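Local coordinates for lipoate-protein ligase 1 (Plasmodium falciparum, PDB 5T8U), which belongs to the lipoate-protein ligase family, with a ligase A/B-type catalytic domain that holds lipoic acid in its pocket in this model, at residues 20-25 with 62-67; 28-33 with 259-264; 43-48 with 242-247; 110-115 with 226-231. All coordinates share one frame; numbering follows the deposited sequence.

Interaction 1: 20-25 with 62-67; sequences QNIHFN and NRSIII
Q20 and I22, at the start of helix 22-34, meet N62, S64 and I66 in a buried contact that joins one main-chain hydrogen bond to aliphatic packing against strand 64-66. At the partly exposed end the backbone N of N62 donates to Q20 O over 3.0 Å with an N-H...O angle of 159°, the donor tilted somewhat from the carbonyl plane. Beside this bond the side-chain amides of Q20 and N62 stand nearly upright to one another, 79° between their planes. Deeper in, I22 carries the contact with two different surfaces. Its CG1 is anti to the backbone N (chi1 -180°), which sends the longer branch forward until I22 CD1 meets I66 CG1 tip to tip at 3.6 Å. I22 CB and CG2 rest instead on S64, CB lying 3.8 Å from S64 OG. That hydroxyl is satisfied within its own segment, since S64 OG donates to N62 O at 2.7 Å from above the carbonyl plane. Behind I22, N21 occupies the N-cap: F24 N reaches N21 OD1 on a lone pair in the carbonyl plane, 2.8 Å away, a capping bond at the first turn of the helix. I66 also borders the pocket, its side chain about 4 Å from lipoic acid. Strand 64-66 runs between strands 88-90 and 99-101, whose A90 and H101 touch I22 and I66 respectively, while Y262 of helix 256-266 packs on N21 and F24.

Interaction 2: 28-33 with 259-264; sequences LENFLL and LKYYNL
The phenol ring of Y261 receives the side-chain amide of N30 over one face and the backbone N of F31 obliquely, the latter 4.0 Å from Y261 CE2. The end of the amide sits over the middle of the ring, but the two planes are 42° apart, so this is a tilted amide leaning onto an aromatic face and no flat stack. Nearer the helix, N30 CB lies 3.9 Å from Y261 CD2, and N30 CG is equally close to Y261 CE2. With CG of N30 placed opposite the main-chain N (chi1 -165°), the amide is swung off helix 22-34 and across the tyrosine at about a right angle to that side chain. F31 adds its CB, 4.4 Å from Y261 CE2, whereas its ring meets Y42 edge-to-face. Within these two segments Y261 carries the whole contact from its helix; the CA atoms of N30 and Y261 are 7.5 Å apart. F93 also touches N30, and N34, one turn further on, touches Y261. Which terminal atom of the N30 amide faces the ring is doubtful, because the group is probably turned over in the model. What can be concluded is modest: between helices 22-34 and 256-266 the contact sets an uncharged polar group on an aromatic face, and whether the amide directs an N-H at the ring cannot be settled from the model.

Interaction 3: 43-48 with 242-247; sequences LNINTI and TVHYID
The backbones come no nearer than 8.1 Å between the CA atoms of L43, the first residue past helix 39-42, and I246, just beyond strand 244-245, so side chains alone bridge them. L43 forks between two partners. Its CD1 lies over one face of the H244 imidazole, toward the rim and 4.3 Å from H244 CD2, while its CD2 packs against I246 CG2 at 3.8 Å. With CG1 of I246 between the backbone N and the carbonyl carbon (chi1 58°), CG2 is anti to the carbonyl carbon, and it is this methyl that meets L43. I45 comes to the same imidazole obliquely, I45 CD1 reaching 3.4 Å from H244 NE2. Both aliphatic branches, from one loop, thus approach the imidazole from the same side of its plane. Beyond them N46 closes an Asx turn, I48 N donating to N46 OD1 at 2.8 Å. I45 is exposed, whereas L43 and I246 are buried. H244 and I246 bond through their backbones to strand 13-17, making 244-245 an outermost strand of the large mixed sheet; I252 of helix 250-253 touches both L43 and I246, and L28 and L32 of helix 22-34 touch I246 as well.

Interaction 4: 110-115 with 226-231; sequences FLNNNI and KFYEQN
N112, at the end of strand 105-112, and Y228, just past helix 213-227, meet through a single side-chain hydrogen bond; the tyrosine ring behind it is well packed, while the chain beyond both residues is looser. N112 ND2 donates to Y228 OH over 3.2 Å with an N-H...O angle of 146°. The hydroxyl oxygen lies close to the amide plane, only 13° out of it, so it meets the N-H in the direction the amide offers, although the amide and ring planes themselves are turned 46° apart. The tyrosine ring is itself packed: F227 CD1 stands 3.5 Å above its plane, over the centre, and F224 meets it edge-to-face. P54 touches both N112 and Y228, and N120 of helix 117-132 touches N112, which is buried. Overall the contact is thin, with the CA atoms of N112 and Y228 11.9 Å apart and just 69 Å² buried between the two segments. On the solvent side, past N112 the chain runs out to the exposed N114 and I115; past Y228 it continues to Q230 and N231, also exposed, the latter poorly ordered. The short amide of N112 and the long phenol of Y228 thus join the strand end to the helix end. The bond joins neutral groups and is rather long and bent, so it probably contributes direction and a satisfied buried amide N-H more than strong attraction.

How the interactions relate
Helix 22-34 is the common element: its start serves interaction 1 and its later turns interaction 2, whose centres are 13 Å apart. They touch where Y262 CE1 lies 3.7 Å from F24 N. The same helix extends the packing to both remaining contacts. L32 CD1 meets I246 CD1 of interaction 3 at 4.0 Å, and L32 CB meets L111 CD1 of interaction 4 at 3.8 Å. Interactions 3 and 4 do not touch, their nearest atoms being about 8 Å apart, yet both reach the large mixed sheet. Relative to lipoic acid the order is clear for two: the side chain of I66 in interaction 1 lies about 4 Å away, that of N30 in interaction 2 about 12 Å.

Interaction 1: 20-25 with 62-67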
# COMPACT_ATOMS: atom_id res chain seq x y z
N GLN A 20 -0.69 -2.69 -17.61
CA GLN A 20 0.51 -3.15 -16.92
C GLN A 20 1.45 -2.00 -16.57
O GLN A 20 2.65 -2.23 -16.36
CB GLN A 20 1.24 -4.20 -17.76
CG GLN A 20 0.38 -5.42 -18.07
CD GLN A 20 1.11 -6.45 -18.91
OE1 GLN A 20 2.04 -6.13 -19.64
NE2 GLN A 20 0.69 -7.71 -18.79
N ASN A 21 0.94 -0.77 -16.50
CA ASN A 21 1.73 0.39 -16.12
C ASN A 21 1.48 0.69 -14.65
O ASN A 21 0.33 0.82 -14.22
CB ASN A 21 1.39 1.60 -16.98
CG ASN A 21 2.17 2.84 -16.58
OD1 ASN A 21 1.71 3.63 -15.75
ND2 ASN A 21 3.35 3.02 -17.16
N ILE A 22 2.57 0.82 -13.88
CA ILE A 22 2.43 1.02 -12.44
C ILE A 22 1.67 2.30 -12.14
O ILE A 22 0.81 2.34 -11.25
CB ILE A 22 3.82 1.01 -11.76
CG1 ILE A 22 3.69 1.20 -10.25
CG2 ILE A 22 4.73 2.08 -12.35
CD1 ILE A 22 2.88 0.13 -9.55
N HIS A 23 1.96 3.38 -12.87
CA HIS A 23 1.27 4.64 -12.64
C HIS A 23 -0.20 4.54 -13.01
O HIS A 23 -1.06 5.07 -12.30
CB HIS A 23 1.94 5.76 -13.43
CG HIS A 23 3.41 5.90 -13.15
ND1 HIS A 23 4.34 6.13 -14.14
CD2 HIS A 23 4.10 5.85 -11.99
CE1 HIS A 23 5.54 6.21 -13.60
NE2 HIS A 23 5.43 6.04 -12.30
N PHE A 24 -0.50 3.85 -14.11
CA PHE A 24 -1.89 3.69 -14.54
C PHE A 24 -2.69 2.92 -13.50
O PHE A 24 -3.77 3.36 -13.07
CB PHE A 24 -1.93 2.99 -15.89
CG PHE A 24 -3.26 3.08 -16.58
CD1 PHE A 24 -3.55 4.13 -17.43
CD2 PHE A 24 -4.23 2.11 -16.37
CE1 PHE A 24 -4.78 4.21 -18.06
CE2 PHE A 24 -5.46 2.18 -17.00
CZ PHE A 24 -5.73 3.24 -17.84
N ASN A 25 -2.18 1.76 -13.08
CA ASN A 25 -2.91 0.93 -12.12
C ASN A 25 -3.00 1.61 -10.76
O ASN A 25 -4.01 1.47 -10.06
CB ASN A 25 -2.24 -0.43 -11.99
CG ASN A 25 -2.35 -1.26 -13.26
OD1 ASN A 25 -3.32 -1.12 -14.01
ND2 ASN A 25 -1.37 -2.12 -13.49
N ASN A 62 4.58 -4.07 -14.97
CA ASN A 62 5.86 -4.43 -15.57
C ASN A 62 6.99 -4.00 -14.63
O ASN A 62 6.76 -3.59 -13.49
CB ASN A 62 5.98 -3.82 -16.96
CG ASN A 62 6.17 -4.86 -18.05
OD1 ASN A 62 6.86 -5.86 -17.85
ND2 ASN A 62 5.55 -4.64 -19.20
N ARG A 63 8.22 -4.08 -15.13
CA ARG A 63 9.39 -3.82 -14.30
C ARG A 63 9.31 -2.43 -13.67
O ARG A 63 9.34 -1.42 -14.37
CB ARG A 63 10.66 -3.96 -15.15
CG ARG A 63 10.79 -5.33 -15.80
CD ARG A 63 12.04 -5.48 -16.65
NE ARG A 63 11.92 -4.80 -17.93
CZ ARG A 63 12.66 -3.76 -18.32
NH1 ARG A 63 13.60 -3.25 -17.54
NH2 ARG A 63 12.45 -3.23 -19.52
N SER A 64 9.21 -2.39 -12.34
CA SER A 64 8.97 -1.13 -11.64
C SER A 64 9.59 -1.17 -10.25
O SER A 64 9.84 -2.24 -9.68
CB SER A 64 7.47 -0.83 -11.53
OG SER A 64 6.82 -1.02 -12.77
N ILE A 65 9.84 0.02 -9.72
CA ILE A 65 10.22 0.22 -8.32
C ILE A 65 9.18 1.15 -7.71
O ILE A 65 9.00 2.28 -8.17
CB ILE A 65 11.63 0.83 -8.18
CG1 ILE A 65 12.67 -0.03 -8.91
CG2 ILE A 65 12.00 0.99 -6.70
CD1 ILE A 65 12.86 -1.41 -8.33
N ILE A 66 8.50 0.67 -6.67
CA ILE A 66 7.51 1.46 -5.96
C ILE A 66 8.05 1.72 -4.56
O ILE A 66 8.37 0.77 -3.83
CB ILE A 66 6.14 0.77 -5.92
CG1 ILE A 66 5.69 0.40 -7.34
CG2 ILE A 66 5.10 1.68 -5.29
CD1 ILE A 66 6.19 -0.94 -7.85
N ILE A 67 8.14 2.99 -4.19
CA ILE A 67 8.91 3.41 -3.02
C ILE A 67 8.06 3.36 -1.77
O ILE A 67 8.20 2.47 -0.93
CB ILE A 67 9.50 4.82 -3.25
CG1 ILE A 67 10.38 4.84 -4.50
CG2 ILE A 67 10.30 5.25 -2.04
CD1 ILE A 67 10.81 6.22 -4.93

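Interaction 2: 28-33 with 259-264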
# COMPACT_ATOMS: atom_id res chain seq x y z
N LEU A 28 -5.83 3.93 -11.08
CA LEU A 28 -7.07 3.18 -10.91
C LEU A 28 -7.36 2.92 -9.44
O LEU A 28 -8.47 3.19 -8.95
CB LEU A 28 -6.99 1.85 -11.67
CG LEU A 28 -7.07 1.91 -13.20
CD1 LEU A 28 -6.71 0.56 -13.80
CD2 LEU A 28 -8.46 2.34 -13.66
N GLU A 29 -6.38 2.40 -8.71
CA GLU A 29 -6.54 2.11 -7.29
C GLU A 29 -6.99 3.36 -6.53
O GLU A 29 -7.95 3.32 -5.76
CB GLU A 29 -5.23 1.58 -6.73
CG GLU A 29 -5.28 1.14 -5.28
CD GLU A 29 -3.92 0.72 -4.76
OE1 GLU A 29 -2.94 1.44 -5.04
OE2 GLU A 29 -3.84 -0.32 -4.09
N ASN A 30 -6.29 4.48 -6.74
CA ASN A 30 -6.64 5.71 -6.04
C ASN A 30 -8.04 6.18 -6.43
O ASN A 30 -8.75 6.76 -5.60
CB ASN A 30 -5.61 6.79 -6.33
CG ASN A 30 -5.71 7.97 -5.38
OD1 ASN A 30 -6.16 7.81 -4.24
ND2 ASN A 30 -5.31 9.14 -5.84
N PHE A 31 -8.44 5.96 -7.68
CA PHE A 31 -9.78 6.36 -8.09
C PHE A 31 -10.84 5.50 -7.43
O PHE A 31 -11.92 6.00 -7.08
CB PHE A 31 -9.91 6.29 -9.62
CG PHE A 31 -11.17 6.90 -10.15
CD1 PHE A 31 -11.17 8.20 -10.63
CD2 PHE A 31 -12.35 6.19 -10.16
CE1 PHE A 31 -12.33 8.77 -11.11
CE2 PHE A 31 -13.51 6.76 -10.64
CZ PHE A 31 -13.50 8.05 -11.12
N LEU A 32 -10.56 4.21 -7.24
CA LEU A 32 -11.50 3.35 -6.54
C LEU A 32 -11.61 3.73 -5.07
O LEU A 32 -12.72 3.77 -4.52
CB LEU A 32 -11.07 1.89 -6.69
CG LEU A 32 -10.95 1.37 -8.12
CD1 LEU A 32 -10.18 0.06 -8.16
CD2 LEU A 32 -12.32 1.21 -8.76
N LEU A 33 -10.48 4.02 -4.43
CA LEU A 33 -10.51 4.45 -3.04
C LEU A 33 -11.25 5.77 -2.88
O LEU A 33 -12.04 5.94 -1.93
CB LEU A 33 -9.09 4.57 -2.49
CG LEU A 33 -8.94 5.25 -1.13
CD1 LEU A 33 -9.82 4.58 -0.08
CD2 LEU A 33 -7.49 5.25 -0.68
N LEU A 259 -6.98 11.48 -14.60
CA LEU A 259 -5.82 12.09 -15.25
C LEU A 259 -4.98 12.89 -14.26
O LEU A 259 -3.75 12.95 -14.40
CB LEU A 259 -6.26 12.98 -16.41
CG LEU A 259 -6.79 12.25 -17.65
CD1 LEU A 259 -7.41 13.24 -18.62
CD2 LEU A 259 -5.68 11.47 -18.34
N LYS A 260 -5.62 13.52 -13.28
CA LYS A 260 -4.88 14.22 -12.23
C LYS A 260 -3.98 13.25 -11.47
O LYS A 260 -2.77 13.48 -11.34
CB LYS A 260 -5.86 14.90 -11.28
CG LYS A 260 -5.21 15.79 -10.23
CD LYS A 260 -6.12 15.97 -9.02
CE LYS A 260 -7.45 16.61 -9.39
NZ LYS A 260 -8.39 16.63 -8.24
N TYR A 261 -4.56 12.16 -10.97
CA TYR A 261 -3.76 11.15 -10.27
C TYR A 261 -2.62 10.65 -11.15
O TYR A 261 -1.46 10.60 -10.72
CB TYR A 261 -4.65 9.98 -9.84
CG TYR A 261 -5.77 10.35 -8.90
CD1 TYR A 261 -5.69 11.48 -8.09
CD2 TYR A 261 -6.91 9.56 -8.81
CE1 TYR A 261 -6.71 11.81 -7.22
CE2 TYR A 261 -7.94 9.89 -7.94
CZ TYR A 261 -7.84 11.02 -7.15
OH TYR A 261 -8.86 11.35 -6.30
N TYR A 262 -2.94 10.26 -12.39
CA TYR A 262 -1.93 9.71 -13.29
C TYR A 262 -0.78 10.69 -13.49
O TYR A 262 0.39 10.32 -13.42
CB TYR A 262 -2.58 9.36 -14.63
CG TYR A 262 -1.66 8.68 -15.61
CD1 TYR A 262 -1.40 7.32 -15.53
CD2 TYR A 262 -1.05 9.41 -16.63
CE1 TYR A 262 -0.55 6.70 -16.44
CE2 TYR A 262 -0.21 8.80 -17.54
CZ TYR A 262 0.04 7.44 -17.44
OH TYR A 262 0.88 6.83 -18.34
N ASN A 263 -1.10 11.96 -13.75
CA ASN A 263 -0.06 12.96 -13.97
C ASN A 263 0.77 13.17 -12.71
O ASN A 263 2.00 13.30 -12.79
CB ASN A 263 -0.69 14.28 -14.43
CG ASN A 263 -1.41 14.15 -15.75
OD1 ASN A 263 -0.98 13.41 -16.64
ND2 ASN A 263 -2.52 14.87 -15.90
N LEU A 264 0.13 13.19 -11.54
CA LEU A 264 0.87 13.33 -10.29
C LEU A 264 1.85 12.18 -10.11
O LEU A 264 3.03 12.39 -9.82
CB LEU A 264 -0.10 13.40 -9.12
CG LEU A 264 0.49 13.20 -7.72
CD1 LEU A 264 1.62 14.19 -7.45
CD2 LEU A 264 -0.59 13.34 -6.66

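Interaction 3: 43-48 with 242-247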
# COMPACT_ATOMS: atom_id res chain seq x y z
N LEU A 43 -18.84 2.30 -12.72
CA LEU A 43 -19.26 1.09 -13.41
C LEU A 43 -20.67 1.30 -13.95
O LEU A 43 -21.43 2.13 -13.44
CB LEU A 43 -19.23 -0.11 -12.47
CG LEU A 43 -17.93 -0.39 -11.71
CD1 LEU A 43 -18.11 -1.61 -10.81
CD2 LEU A 43 -16.76 -0.59 -12.66
N ASN A 44 -21.01 0.56 -15.00
CA ASN A 44 -22.31 0.70 -15.64
C ASN A 44 -23.36 -0.21 -15.02
O ASN A 44 -24.32 -0.60 -15.71
CB ASN A 44 -22.18 0.45 -17.14
CG ASN A 44 -21.28 1.46 -17.83
OD1 ASN A 44 -21.36 2.66 -17.57
ND2 ASN A 44 -20.40 0.97 -18.70
N ILE A 45 -23.21 -0.56 -13.74
CA ILE A 45 -24.13 -1.47 -13.06
C ILE A 45 -25.42 -0.73 -12.72
O ILE A 45 -26.48 -1.01 -13.29
CB ILE A 45 -23.48 -2.06 -11.80
CG1 ILE A 45 -22.24 -2.89 -12.18
CG2 ILE A 45 -24.47 -2.93 -11.04
CD1 ILE A 45 -21.39 -3.32 -11.00
N ASN A 46 -25.33 0.22 -11.79
CA ASN A 46 -26.49 0.96 -11.32
C ASN A 46 -26.21 2.46 -11.42
O ASN A 46 -25.06 2.89 -11.53
CB ASN A 46 -26.85 0.58 -9.88
CG ASN A 46 -28.22 1.09 -9.47
OD1 ASN A 46 -28.68 2.12 -9.96
ND2 ASN A 46 -28.87 0.36 -8.57
N THR A 47 -27.29 3.24 -11.37
CA THR A 47 -27.20 4.69 -11.47
C THR A 47 -27.48 5.41 -10.16
O THR A 47 -26.99 6.53 -9.97
CB THR A 47 -28.18 5.22 -12.52
OG1 THR A 47 -28.18 4.35 -13.66
CG2 THR A 47 -27.79 6.63 -12.97
N ILE A 48 -28.24 4.80 -9.25
CA ILE A 48 -28.65 5.45 -8.00
C ILE A 48 -27.94 4.83 -6.80
O ILE A 48 -27.20 5.52 -6.09
CB ILE A 48 -30.19 5.39 -7.83
CG1 ILE A 48 -30.89 5.86 -9.11
CG2 ILE A 48 -30.61 6.25 -6.64
CD1 ILE A 48 -32.39 5.66 -9.09
N THR A 242 -18.44 -13.08 -10.87
CA THR A 242 -18.51 -11.95 -11.78
C THR A 242 -17.22 -11.15 -11.71
O THR A 242 -16.67 -10.94 -10.62
CB THR A 242 -19.71 -11.04 -11.46
OG1 THR A 242 -20.91 -11.82 -11.50
CG2 THR A 242 -19.81 -9.91 -12.47
N VAL A 243 -16.74 -10.71 -12.87
CA VAL A 243 -15.45 -10.03 -12.98
C VAL A 243 -15.64 -8.81 -13.88
O VAL A 243 -16.11 -8.94 -15.01
CB VAL A 243 -14.36 -10.95 -13.56
CG1 VAL A 243 -13.03 -10.22 -13.69
CG2 VAL A 243 -14.20 -12.19 -12.68
N HIS A 244 -15.27 -7.64 -13.37
CA HIS A 244 -15.32 -6.40 -14.13
C HIS A 244 -13.92 -5.99 -14.58
O HIS A 244 -12.93 -6.22 -13.88
CB HIS A 244 -15.94 -5.27 -13.31
CG HIS A 244 -17.42 -5.40 -13.12
ND1 HIS A 244 -17.99 -6.28 -12.22
CD2 HIS A 244 -18.45 -4.75 -13.71
CE1 HIS A 244 -19.30 -6.17 -12.27
NE2 HIS A 244 -19.61 -5.25 -13.17
N TYR A 245 -13.85 -5.39 -15.77
CA TYR A 245 -12.60 -4.91 -16.35
C TYR A 245 -12.69 -3.39 -16.47
O TYR A 245 -13.56 -2.87 -17.17
CB TYR A 245 -12.35 -5.56 -17.71
CG TYR A 245 -12.12 -7.05 -17.62
CD1 TYR A 245 -10.83 -7.58 -17.64
CD2 TYR A 245 -13.18 -7.94 -17.50
CE1 TYR A 245 -10.61 -8.94 -17.56
CE2 TYR A 245 -12.97 -9.30 -17.41
CZ TYR A 245 -11.69 -9.80 -17.44
OH TYR A 245 -11.48 -11.16 -17.35
N ILE A 246 -11.78 -2.69 -15.79
CA ILE A 246 -11.88 -1.25 -15.63
C ILE A 246 -10.77 -0.49 -16.35
O ILE A 246 -10.90 0.73 -16.54
CB ILE A 246 -11.90 -0.85 -14.14
CG1 ILE A 246 -10.65 -1.38 -13.42
CG2 ILE A 246 -13.16 -1.39 -13.47
CD1 ILE A 246 -10.48 -0.86 -12.01
N ASP A 247 -9.68 -1.16 -16.75
CA ASP A 247 -8.59 -0.45 -17.41
C ASP A 247 -9.03 0.24 -18.70
O ASP A 247 -8.28 1.08 -19.21
CB ASP A 247 -7.44 -1.41 -17.70
CG ASP A 247 -7.86 -2.60 -18.54
OD1 ASP A 247 -9.02 -3.03 -18.41
OD2 ASP A 247 -7.03 -3.10 -19.32

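Interaction 4: 110-115 with 226-231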
# COMPACT_ATOMS: atom_id res chain seq x y z
N PHE A 110 -7.76 -4.97 -1.58
CA PHE A 110 -9.03 -5.12 -0.89
C PHE A 110 -9.52 -3.76 -0.42
O PHE A 110 -8.77 -3.01 0.23
CB PHE A 110 -8.88 -6.06 0.31
CG PHE A 110 -8.58 -7.48 -0.05
CD1 PHE A 110 -9.60 -8.36 -0.40
CD2 PHE A 110 -7.28 -7.96 -0.03
CE1 PHE A 110 -9.33 -9.67 -0.74
CE2 PHE A 110 -7.00 -9.27 -0.37
CZ PHE A 110 -8.03 -10.12 -0.72
N LEU A 111 -10.77 -3.44 -0.74
CA LEU A 111 -11.42 -2.24 -0.23
C LEU A 111 -12.62 -2.67 0.61
O LEU A 111 -13.39 -3.54 0.18
CB LEU A 111 -11.87 -1.30 -1.35
CG LEU A 111 -10.82 -0.94 -2.40
CD1 LEU A 111 -11.40 0.02 -3.41
CD2 LEU A 111 -9.59 -0.33 -1.74
N ASN A 112 -12.77 -2.07 1.78
CA ASN A 112 -13.85 -2.44 2.69
C ASN A 112 -14.41 -1.21 3.38
O ASN A 112 -13.80 -0.14 3.38
CB ASN A 112 -13.38 -3.46 3.73
CG ASN A 112 -12.97 -4.78 3.12
OD1 ASN A 112 -11.84 -4.93 2.64
ND2 ASN A 112 -13.88 -5.75 3.13
N ASN A 113 -15.60 -1.37 3.96
CA ASN A 113 -16.20 -0.31 4.76
C ASN A 113 -15.45 -0.12 6.07
O ASN A 113 -15.25 1.01 6.53
CB ASN A 113 -17.67 -0.62 5.02
CG ASN A 113 -18.33 0.38 5.94
OD1 ASN A 113 -17.88 1.52 6.07
ND2 ASN A 113 -19.41 -0.04 6.60
N ASN A 114 -15.03 -1.22 6.69
CA ASN A 114 -14.26 -1.20 7.92
C ASN A 114 -12.94 -1.93 7.69
O ASN A 114 -12.71 -2.55 6.65
CB ASN A 114 -15.03 -1.86 9.07
CG ASN A 114 -16.35 -1.15 9.36
OD1 ASN A 114 -16.49 0.04 9.10
ND2 ASN A 114 -17.31 -1.90 9.89
N ILE A 115 -12.05 -1.84 8.68
CA ILE A 115 -10.77 -2.53 8.59
C ILE A 115 -11.03 -4.03 8.47
O ILE A 115 -11.81 -4.61 9.24
CB ILE A 115 -9.88 -2.20 9.79
CG1 ILE A 115 -9.55 -0.70 9.80
CG2 ILE A 115 -8.59 -3.02 9.75
CD1 ILE A 115 -8.70 -0.24 10.97
N LYS A 226 -16.71 -16.79 -2.13
CA LYS A 226 -17.13 -17.80 -1.17
C LYS A 226 -17.02 -17.28 0.26
O LYS A 226 -17.89 -17.53 1.09
CB LYS A 226 -16.31 -19.07 -1.34
CG LYS A 226 -16.48 -20.10 -0.23
CD LYS A 226 -15.89 -21.44 -0.63
CE LYS A 226 -15.18 -22.11 0.53
NZ LYS A 226 -14.47 -23.35 0.11
N PHE A 227 -15.94 -16.55 0.56
CA PHE A 227 -15.79 -15.99 1.90
C PHE A 227 -16.95 -15.07 2.23
O PHE A 227 -17.47 -15.10 3.35
CB PHE A 227 -14.46 -15.24 2.02
CG PHE A 227 -14.28 -14.57 3.36
CD1 PHE A 227 -14.72 -13.27 3.56
CD2 PHE A 227 -13.67 -15.24 4.41
CE1 PHE A 227 -14.55 -12.65 4.79
CE2 PHE A 227 -13.50 -14.63 5.64
CZ PHE A 227 -13.94 -13.33 5.83
N TYR A 228 -17.38 -14.25 1.28
CA TYR A 228 -18.48 -13.33 1.53
C TYR A 228 -19.84 -13.92 1.16
O TYR A 228 -20.83 -13.18 1.10
CB TYR A 228 -18.26 -12.02 0.78
CG TYR A 228 -17.11 -11.21 1.34
CD1 TYR A 228 -17.15 -10.73 2.65
CD2 TYR A 228 -15.99 -10.93 0.58
CE1 TYR A 228 -16.11 -9.99 3.17
CE2 TYR A 228 -14.95 -10.19 1.09
CZ TYR A 228 -15.01 -9.73 2.38
OH TYR A 228 -13.96 -8.99 2.89
N GLU A 229 -19.92 -15.24 0.93
CA GLU A 229 -21.18 -15.92 0.70
C GLU A 229 -21.54 -16.88 1.83
O GLU A 229 -22.37 -17.78 1.65
CB GLU A 229 -21.14 -16.67 -0.63
CG GLU A 229 -21.70 -15.88 -1.80
CD GLU A 229 -21.58 -16.63 -3.12
OE1 GLU A 229 -20.91 -17.68 -3.14
OE2 GLU A 229 -22.15 -16.16 -4.13
N GLN A 230 -20.94 -16.71 3.01
CA GLN A 230 -21.21 -17.61 4.13
C GLN A 230 -22.66 -17.51 4.58
O GLN A 230 -23.37 -18.52 4.65
CB GLN A 230 -20.26 -17.31 5.29
CG GLN A 230 -18.88 -17.91 5.17
CD GLN A 230 -18.10 -17.83 6.46
OE1 GLN A 230 -18.47 -18.45 7.46
NE2 GLN A 230 -17.01 -17.07 6.46
N ASN A 231 -23.10 -16.30 4.91
CA ASN A 231 -24.44 -16.11 5.48
C ASN A 231 -25.51 -16.79 4.63
O ASN A 231 -26.40 -17.46 5.16
CB ASN A 231 -24.75 -14.62 5.62
CG ASN A 231 -26.17 -14.36 6.06
OD1 ASN A 231 -26.68 -15.00 6.98
ND2 ASN A 231 -26.84 -13.42 5.39